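Local coordinates for protein NAD-dependent formate dehydrogenase gamma subunit (Cupriavidus necator, PDB 6VW7) that carries a [2Fe-2S] cluster as the gamma subunit of a cytosolic NAD-dependent formate dehydrogenase, in which it probably takes part in electron transfer, at residues 75-89 against 118-130. Numbering follows the deposited sequence. Where two conformers were deposited one is given.
Sequences RQQPAGRHVVQVCRA and DGQVTLEPVYCLG. With FES (Fe2/s2 (inorganic) cluster), chain E.
R75 and E124 form a salt bridge. The carboxylate OE2 of E124 meets the edge of the guanidinium near its plane. The two flat groups are turned 67° apart. R75 is deposited in two conformers, and the very short approach of its NH2 to E124 OE2 is doubtful. OE1 of E124 bonds to H113. G80 N donates to T122 OG1 at 2.7 Å, and T115 also bonds to this buried hydroxyl.

Strands 82-87 and 121-126 pair in parallel. Their backbone bonds run from H82 N to Q120 O as far as R88 N to V126 O. A water donates to both Q85 OE1 and P125 O. The side chain of Q85 crosses V126 at about a right angle, its OE1 3.6 Å from V126 CB.

R88 runs alongside P125 and Y127. Its CD lies 3.7 Å from P125 CB, and its NH1 sits at the edge of the Y127 ring. NH2 of R88 forms a salt bridge with E436 of the beta subunit. On the other face of the sheet from Q85, V84 CG2 packs on V121 CG1 and V86 CG2 on L123 CD1. Helix 97-108 covers V86, V121 and L123.

Both strands lead to the cluster. C87 SG lies 2.4 Å from FE1 and C128 SG 2.6 Å from FE2. C92 is the second cysteine on the iron of C87, and C132 on that of C128. C128 N makes a weak hydrogen bond to C87 SG. Parallel strands, one ending at C87 and the other leading into the loop that carries C128, fit the thioredoxin-like [2Fe-2S] ferredoxin fold of the complex I 24 kDa family.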
ATOM      1  N   ARG A  75      -8.158  13.964 -14.710  1.00 35.63           N
ATOM      2  CA  ARG A  75      -8.101  14.253 -16.134  0.57 38.97           C
ATOM      3  C   ARG A  75      -9.058  15.386 -16.463  1.00 38.55           C
ATOM      4  O   ARG A  75     -10.109  15.536 -15.835  1.00 37.29           O
ATOM      5  CB  ARG A  75      -8.398  13.014 -16.995  0.57 41.30           C
ATOM      6  CG  ARG A  75      -9.583  12.174 -16.588  0.57 41.80           C
ATOM      7  CD  ARG A  75      -9.652  10.905 -17.446  0.57 42.31           C
ATOM      8  NE  ARG A  75      -8.573   9.966 -17.146  0.57 42.49           N
ATOM      9  CZ  ARG A  75      -7.558   9.682 -17.961  0.57 41.95           C
ATOM     10  NH1 ARG A  75      -7.467  10.255 -19.155  0.57 43.35           N
ATOM     11  NH2 ARG A  75      -6.633   8.814 -17.583  0.57 39.40           N
ATOM     12  N   GLN A  76      -8.655  16.208 -17.428  1.00 41.86           N
ATOM     13  CA  GLN A  76      -9.428  17.367 -17.850  1.00 44.54           C
ATOM     14  C   GLN A  76     -10.193  17.137 -19.145  1.00 42.87           C
ATOM     15  O   GLN A  76     -10.851  18.058 -19.628  1.00 43.55           O
ATOM     16  CB  GLN A  76      -8.507  18.585 -17.985  1.00 48.18           C
ATOM     17  CG  GLN A  76      -7.992  19.061 -16.644  1.00 50.53           C
ATOM     18  CD  GLN A  76      -6.992  20.196 -16.747  1.00 55.31           C
ATOM     19  OE1 GLN A  76      -7.310  21.347 -16.434  1.00 58.20           O
ATOM     20  NE2 GLN A  76      -5.766  19.873 -17.168  1.00 54.75           N
ATOM     21  N   GLN A  77     -10.099  15.949 -19.729  1.00 42.07           N
ATOM     22  CA  GLN A  77     -10.857  15.574 -20.910  1.00 42.46           C
ATOM     23  C   GLN A  77     -11.294  14.128 -20.745  1.00 41.30           C
ATOM     24  O   GLN A  77     -10.607  13.350 -20.075  1.00 36.47           O
ATOM     25  CB  GLN A  77     -10.021  15.730 -22.194  1.00 44.06           C
ATOM     26  N   PRO A  78     -12.411  13.731 -21.352  1.00 45.23           N
ATOM     27  CA  PRO A  78     -12.891  12.355 -21.163  1.00 45.83           C
ATOM     28  C   PRO A  78     -11.860  11.333 -21.624  1.00 45.05           C
ATOM     29  O   PRO A  78     -11.094  11.566 -22.560  1.00 45.96           O
ATOM     30  CB  PRO A  78     -14.155  12.297 -22.029  1.00 46.94           C
ATOM     31  CG  PRO A  78     -14.577  13.719 -22.180  1.00 48.10           C
ATOM     32  CD  PRO A  78     -13.319  14.525 -22.195  1.00 47.07           C
ATOM     33  N   ALA A  79     -11.807  10.212 -20.915  1.00 43.65           N
ATOM     34  CA  ALA A  79     -11.004   9.079 -21.344  1.00 43.95           C
ATOM     35  C   ALA A  79     -11.833   8.226 -22.298  1.00 45.12           C
ATOM     36  O   ALA A  79     -13.012   8.487 -22.527  1.00 46.02           O
ATOM     37  CB  ALA A  79     -10.531   8.267 -20.141  1.00 41.99           C
ATOM     38  N   GLY A  80     -11.222   7.188 -22.862  1.00 45.62           N
ATOM     39  CA  GLY A  80     -11.988   6.226 -23.638  1.00 46.46           C
ATOM     40  C   GLY A  80     -12.953   5.472 -22.751  1.00 45.60           C
ATOM     41  O   GLY A  80     -13.043   5.780 -21.560  1.00 42.60           O
ATOM     42  N   ARG A  81     -13.678   4.488 -23.300  1.00 48.73           N
ATOM     43  CA  ARG A  81     -14.656   3.756 -22.494  1.00 49.18           C
ATOM     44  C   ARG A  81     -13.994   3.089 -21.290  1.00 44.58           C
ATOM     45  O   ARG A  81     -14.551   3.103 -20.186  1.00 43.67           O
ATOM     46  CB  ARG A  81     -15.383   2.717 -23.357  1.00 55.50           C
ATOM     47  CG  ARG A  81     -16.856   2.398 -22.959  1.00 61.60           C
ATOM     48  CD  ARG A  81     -16.992   2.116 -21.465  1.00 65.18           C
ATOM     49  NE  ARG A  81     -18.183   1.381 -21.052  1.00 68.30           N
ATOM     50  CZ  ARG A  81     -18.423   1.028 -19.789  1.00 67.61           C
ATOM     51  NH1 ARG A  81     -17.559   1.351 -18.829  1.00 65.73           N
ATOM     52  NH2 ARG A  81     -19.525   0.356 -19.484  1.00 67.54           N
ATOM     53  N   HIS A  82     -12.807   2.506 -21.476  1.00 43.15           N
ATOM     54  CA  HIS A  82     -12.102   1.806 -20.407  1.00 39.70           C
ATOM     55  C   HIS A  82     -10.701   2.383 -20.237  1.00 40.26           C
ATOM     56  O   HIS A  82      -9.977   2.564 -21.222  1.00 39.59           O
ATOM     57  CB  HIS A  82     -12.008   0.311 -20.708  1.00 40.58           C
ATOM     58  CG  HIS A  82     -13.333  -0.339 -20.931  1.00 45.11           C
ATOM     59  ND1 HIS A  82     -14.193  -0.640 -19.898  1.00 44.99           N
ATOM     60  CD2 HIS A  82     -13.948  -0.743 -22.067  1.00 47.27           C
ATOM     61  CE1 HIS A  82     -15.286  -1.195 -20.389  1.00 46.19           C
ATOM     62  NE2 HIS A  82     -15.163  -1.269 -21.703  1.00 47.90           N
ATOM     63  N   VAL A  83     -10.326   2.672 -18.994  1.00 39.13           N
ATOM     64  CA  VAL A  83      -8.967   3.072 -18.651  1.00 38.00           C
ATOM     65  C   VAL A  83      -8.244   1.825 -18.163  1.00 35.59           C
ATOM     66  O   VAL A  83      -8.576   1.272 -17.106  1.00 36.34           O
ATOM     67  CB  VAL A  83      -8.932   4.178 -17.587  1.00 38.82           C
ATOM     68  CG1 VAL A  83      -7.488   4.505 -17.235  1.00 38.49           C
ATOM     69  CG2 VAL A  83      -9.646   5.418 -18.076  1.00 39.07           C
ATOM     70  N   VAL A  84      -7.267   1.380 -18.936  1.00 31.43           N
ATOM     71  CA  VAL A  84      -6.449   0.222 -18.598  1.00 30.58           C
ATOM     72  C   VAL A  84      -5.133   0.752 -18.041  1.00 30.98           C
ATOM     73  O   VAL A  84      -4.377   1.400 -18.768  1.00 31.13           O
ATOM     74  CB  VAL A  84      -6.207  -0.669 -19.823  1.00 31.93           C
ATOM     75  CG1 VAL A  84      -5.321  -1.850 -19.451  1.00 33.48           C
ATOM     76  CG2 VAL A  84      -7.522  -1.144 -20.400  1.00 35.06           C
ATOM     77  N   GLN A  85      -4.876   0.516 -16.747  1.00 29.53           N
ATOM     78  CA  GLN A  85      -3.636   0.923 -16.083  1.00 30.94           C
ATOM     79  C   GLN A  85      -2.689  -0.265 -16.010  1.00 32.35           C
ATOM     80  O   GLN A  85      -3.056  -1.315 -15.471  1.00 34.18           O
ATOM     81  CB  GLN A  85      -3.895   1.456 -14.671  1.00 29.52           C
ATOM     82  CG  GLN A  85      -4.857   2.629 -14.616  1.00 31.45           C
ATOM     83  CD  GLN A  85      -5.186   3.023 -13.190  1.00 32.25           C
ATOM     84  OE1 GLN A  85      -4.345   3.560 -12.489  1.00 33.32           O
ATOM     85  NE2 GLN A  85      -6.413   2.768 -12.763  1.00 33.22           N
ATOM     86  N   VAL A  86      -1.479  -0.093 -16.537  1.00 31.56           N
ATOM     87  CA  VAL A  86      -0.429  -1.107 -16.508  1.00 30.09           C
ATOM     88  C   VAL A  86       0.640  -0.656 -15.514  1.00 30.09           C
ATOM     89  O   VAL A  86       1.217   0.431 -15.656  1.00 30.47           O
ATOM     90  CB  VAL A  86       0.175  -1.322 -17.907  1.00 31.67           C
ATOM     91  CG1 VAL A  86       1.300  -2.371 -17.867  1.00 29.32           C
ATOM     92  CG2 VAL A  86      -0.926  -1.693 -18.908  1.00 33.08           C
ATOM     93  N   CYS A  87       0.914  -1.489 -14.514  1.00 28.64           N
ATOM     94  CA  CYS A  87       1.913  -1.122 -13.521  1.00 29.97           C
ATOM     95  C   CYS A  87       3.309  -1.134 -14.129  1.00 27.45           C
ATOM     96  O   CYS A  87       3.679  -2.070 -14.843  1.00 27.79           O
ATOM     97  CB  CYS A  87       1.868  -2.055 -12.315  1.00 27.57           C
ATOM     98  SG  CYS A  87       3.103  -1.528 -11.091  1.00 25.12           S
ATOM     99  N   ARG A  88       4.067  -0.071 -13.858  1.00 26.33           N
ATOM    100  CA  ARG A  88       5.412   0.118 -14.378  1.00 30.42           C
ATOM    101  C   ARG A  88       6.479   0.094 -13.295  1.00 25.51           C
ATOM    102  O   ARG A  88       7.654   0.334 -13.595  1.00 27.50           O
ATOM    103  CB  ARG A  88       5.497   1.439 -15.147  1.00 37.72           C
ATOM    104  CG  ARG A  88       4.745   1.490 -16.479  1.00 44.80           C
ATOM    105  CD  ARG A  88       5.279   2.689 -17.263  1.00 51.35           C
ATOM    106  NE  ARG A  88       6.742   2.649 -17.334  1.00 56.78           N
ATOM    107  CZ  ARG A  88       7.534   3.720 -17.224  1.00 58.36           C
ATOM    108  NH1 ARG A  88       7.014   4.933 -17.051  1.00 59.35           N
ATOM    109  NH2 ARG A  88       8.854   3.576 -17.290  1.00 57.85           N
ATOM    110  N   ALA A  89       6.105  -0.162 -12.046  1.00 24.36           N
ATOM    111  CA  ALA A  89       7.014  -0.029 -10.918  1.00 26.32           C
ATOM    112  C   ALA A  89       7.824  -1.314 -10.710  1.00 27.61           C
ATOM    113  O   ALA A  89       7.645  -2.315 -11.412  1.00 28.90           O
ATOM    114  CB  ALA A  89       6.239   0.354  -9.659  1.00 25.81           C
ATOM    115  N   ASP A 118     -10.503   3.549 -31.936  1.00 57.82           N
ATOM    116  CA  ASP A 118     -11.929   3.288 -31.756  1.00 61.10           C
ATOM    117  C   ASP A 118     -12.470   3.815 -30.429  1.00 57.92           C
ATOM    118  O   ASP A 118     -13.633   3.552 -30.105  1.00 58.66           O
ATOM    119  CB  ASP A 118     -12.218   1.786 -31.880  1.00 65.94           C
ATOM    120  CG  ASP A 118     -11.672   0.975 -30.712  1.00 68.39           C
ATOM    121  OD1 ASP A 118     -10.734   1.439 -30.029  1.00 68.52           O
ATOM    122  OD2 ASP A 118     -12.180  -0.145 -30.484  1.00 69.69           O
ATOM    123  N   GLY A 119     -11.654   4.530 -29.652  1.00 56.67           N
ATOM    124  CA  GLY A 119     -12.088   5.124 -28.399  1.00 53.25           C
ATOM    125  C   GLY A 119     -12.456   4.167 -27.286  1.00 51.41           C
ATOM    126  O   GLY A 119     -13.056   4.599 -26.294  1.00 48.45           O
ATOM    127  N   GLN A 120     -12.117   2.883 -27.401  1.00 52.38           N
ATOM    128  CA  GLN A 120     -12.548   1.906 -26.405  1.00 51.68           C
ATOM    129  C   GLN A 120     -11.617   1.827 -25.200  1.00 48.15           C
ATOM    130  O   GLN A 120     -12.083   1.576 -24.080  1.00 45.58           O
ATOM    131  CB  GLN A 120     -12.667   0.518 -27.045  1.00 55.87           C
ATOM    132  CG  GLN A 120     -13.908   0.361 -27.911  1.00 58.90           C
ATOM    133  CD  GLN A 120     -15.160   0.854 -27.217  1.00 59.71           C
ATOM    134  OE1 GLN A 120     -15.603   0.275 -26.223  1.00 60.66           O
ATOM    135  NE2 GLN A 120     -15.725   1.945 -27.724  1.00 58.46           N
ATOM    136  N   VAL A 121     -10.321   2.051 -25.390  1.00 45.92           N
ATOM    137  CA  VAL A 121      -9.336   1.859 -24.334  1.00 42.68           C
ATOM    138  C   VAL A 121      -8.454   3.095 -24.245  1.00 42.65           C
ATOM    139  O   VAL A 121      -7.967   3.594 -25.265  1.00 42.31           O
ATOM    140  CB  VAL A 121      -8.476   0.603 -24.579  1.00 41.62           C
ATOM    141  CG1 VAL A 121      -7.257   0.583 -23.637  1.00 40.28           C
ATOM    142  CG2 VAL A 121      -9.306  -0.649 -24.394  1.00 39.55           C
ATOM    143  N   THR A 122      -8.260   3.591 -23.026  1.00 41.88           N
ATOM    144  CA  THR A 122      -7.209   4.555 -22.712  1.00 41.32           C
ATOM    145  C   THR A 122      -6.132   3.826 -21.919  1.00 39.67           C
ATOM    146  O   THR A 122      -6.422   3.231 -20.874  1.00 39.67           O
ATOM    147  CB  THR A 122      -7.755   5.742 -21.914  1.00 41.23           C
ATOM    148  OG1 THR A 122      -8.626   6.522 -22.747  1.00 44.60           O
ATOM    149  CG2 THR A 122      -6.621   6.621 -21.410  1.00 41.39           C
ATOM    150  N   LEU A 123      -4.900   3.874 -22.417  1.00 40.05           N
ATOM    151  CA  LEU A 123      -3.763   3.195 -21.803  1.00 38.76           C
ATOM    152  C   LEU A 123      -3.021   4.172 -20.895  1.00 36.32           C
ATOM    153  O   LEU A 123      -2.569   5.227 -21.353  1.00 34.90           O
ATOM    154  CB  LEU A 123      -2.834   2.648 -22.884  1.00 40.17           C
ATOM    155  CG  LEU A 123      -1.619   1.846 -22.428  1.00 39.80           C
ATOM    156  CD1 LEU A 123      -2.077   0.591 -21.716  1.00 37.35           C
ATOM    157  CD2 LEU A 123      -0.771   1.512 -23.641  1.00 41.43           C
ATOM    158  N   GLU A 124      -2.911   3.831 -19.608  1.00 36.49           N
ATOM    159  CA  GLU A 124      -2.257   4.670 -18.609  1.00 38.26           C
ATOM    160  C   GLU A 124      -1.234   3.870 -17.816  1.00 35.97           C
ATOM    161  O   GLU A 124      -1.467   2.691 -17.516  1.00 34.03           O
ATOM    162  CB  GLU A 124      -3.281   5.261 -17.630  1.00 42.26           C
ATOM    163  CG  GLU A 124      -4.298   6.205 -18.252  1.00 47.40           C
ATOM    164  CD  GLU A 124      -3.775   7.625 -18.411  1.00 52.33           C
ATOM    165  OE1 GLU A 124      -2.582   7.883 -18.123  1.00 53.31           O
ATOM    166  OE2 GLU A 124      -4.572   8.491 -18.825  1.00 55.17           O
ATOM    167  N   PRO A 125      -0.110   4.479 -17.435  1.00 33.80           N
ATOM    168  CA  PRO A 125       0.777   3.826 -16.477  1.00 32.92           C
ATOM    169  C   PRO A 125       0.265   4.058 -15.065  1.00 30.92           C
ATOM    170  O   PRO A 125      -0.435   5.031 -14.776  1.00 33.08           O
ATOM    171  CB  PRO A 125       2.127   4.522 -16.712  1.00 33.44           C
ATOM    172  CG  PRO A 125       1.729   5.932 -17.062  1.00 33.96           C
ATOM    173  CD  PRO A 125       0.355   5.840 -17.760  1.00 34.33           C
ATOM    174  N   VAL A 126       0.583   3.118 -14.191  1.00 27.33           N
ATOM    175  CA  VAL A 126       0.378   3.277 -12.759  1.00 25.45           C
ATOM    176  C   VAL A 126       1.644   2.777 -12.080  1.00 27.06           C
ATOM    177  O   VAL A 126       2.359   1.928 -12.623  1.00 27.41           O
ATOM    178  CB  VAL A 126      -0.883   2.521 -12.271  1.00 25.04           C
ATOM    179  CG1 VAL A 126      -0.760   1.022 -12.541  1.00 23.89           C
ATOM    180  CG2 VAL A 126      -1.172   2.809 -10.792  1.00 23.20           C
ATOM    181  N   TYR A 127       1.953   3.342 -10.913  1.00 24.98           N
ATOM    182  CA  TYR A 127       3.194   3.041 -10.200  1.00 25.36           C
ATOM    183  C   TYR A 127       2.846   2.323  -8.898  1.00 23.71           C
ATOM    184  O   TYR A 127       2.724   2.930  -7.830  1.00 22.56           O
ATOM    185  CB  TYR A 127       4.015   4.340 -10.003  1.00 28.03           C
ATOM    186  CG  TYR A 127       4.388   4.883 -11.373  1.00 31.41           C
ATOM    187  CD1 TYR A 127       5.434   4.323 -12.099  1.00 30.92           C
ATOM    188  CD2 TYR A 127       3.634   5.884 -11.977  1.00 32.44           C
ATOM    189  CE1 TYR A 127       5.743   4.775 -13.382  1.00 33.45           C
ATOM    190  CE2 TYR A 127       3.946   6.353 -13.251  1.00 32.71           C
ATOM    191  CZ  TYR A 127       4.989   5.795 -13.945  1.00 35.09           C
ATOM    192  OH  TYR A 127       5.277   6.263 -15.213  1.00 37.41           O
ATOM    193  N   CYS A 128       2.659   1.004  -9.023  1.00 27.21           N
ATOM    194  CA  CYS A 128       2.301   0.043  -7.978  1.00 24.84           C
ATOM    195  C   CYS A 128       0.809   0.060  -7.646  1.00 24.85           C
ATOM    196  O   CYS A 128       0.227   1.096  -7.307  1.00 23.40           O
ATOM    197  CB  CYS A 128       3.129   0.265  -6.709  1.00 23.08           C
ATOM    198  SG  CYS A 128       2.920  -1.045  -5.511  1.00 22.00           S
ATOM    199  N   LEU A 129       0.186  -1.110  -7.742  1.00 25.86           N
ATOM    200  CA  LEU A 129      -1.197  -1.310  -7.332  1.00 25.19           C
ATOM    201  C   LEU A 129      -1.305  -2.060  -6.013  1.00 22.37           C
ATOM    202  O   LEU A 129      -2.402  -2.507  -5.652  1.00 20.89           O
ATOM    203  CB  LEU A 129      -1.959  -2.061  -8.421  1.00 25.05           C
ATOM    204  CG  LEU A 129      -2.101  -1.266  -9.724  1.00 27.77           C
ATOM    205  CD1 LEU A 129      -2.425  -2.179 -10.924  1.00 25.63           C
ATOM    206  CD2 LEU A 129      -3.179  -0.202  -9.537  1.00 27.95           C
ATOM    207  N   GLY A 130      -0.192  -2.213  -5.286  1.00 21.89           N
ATOM    208  CA  GLY A 130      -0.208  -3.046  -4.102  1.00 17.82           C
ATOM    209  C   GLY A 130      -0.464  -4.505  -4.411  1.00 19.73           C
ATOM    210  O   GLY A 130      -0.894  -5.252  -3.535  1.00 20.88           O
TER
HETATM  211 FE1  FES E 301       3.349  -3.412  -9.639  1.00 26.86          FE
HETATM  212 FE2  FES E 301       3.383  -3.153  -6.955  1.00 40.07          FE
HETATM  213  S1  FES E 301       1.690  -3.866  -8.228  1.00 26.45           S
HETATM  214  S2  FES E 301       5.083  -2.918  -8.410  1.00 24.65           S
HETATM  215  O   HOH W   1      -2.555   5.575 -13.210  1.00 35.28           O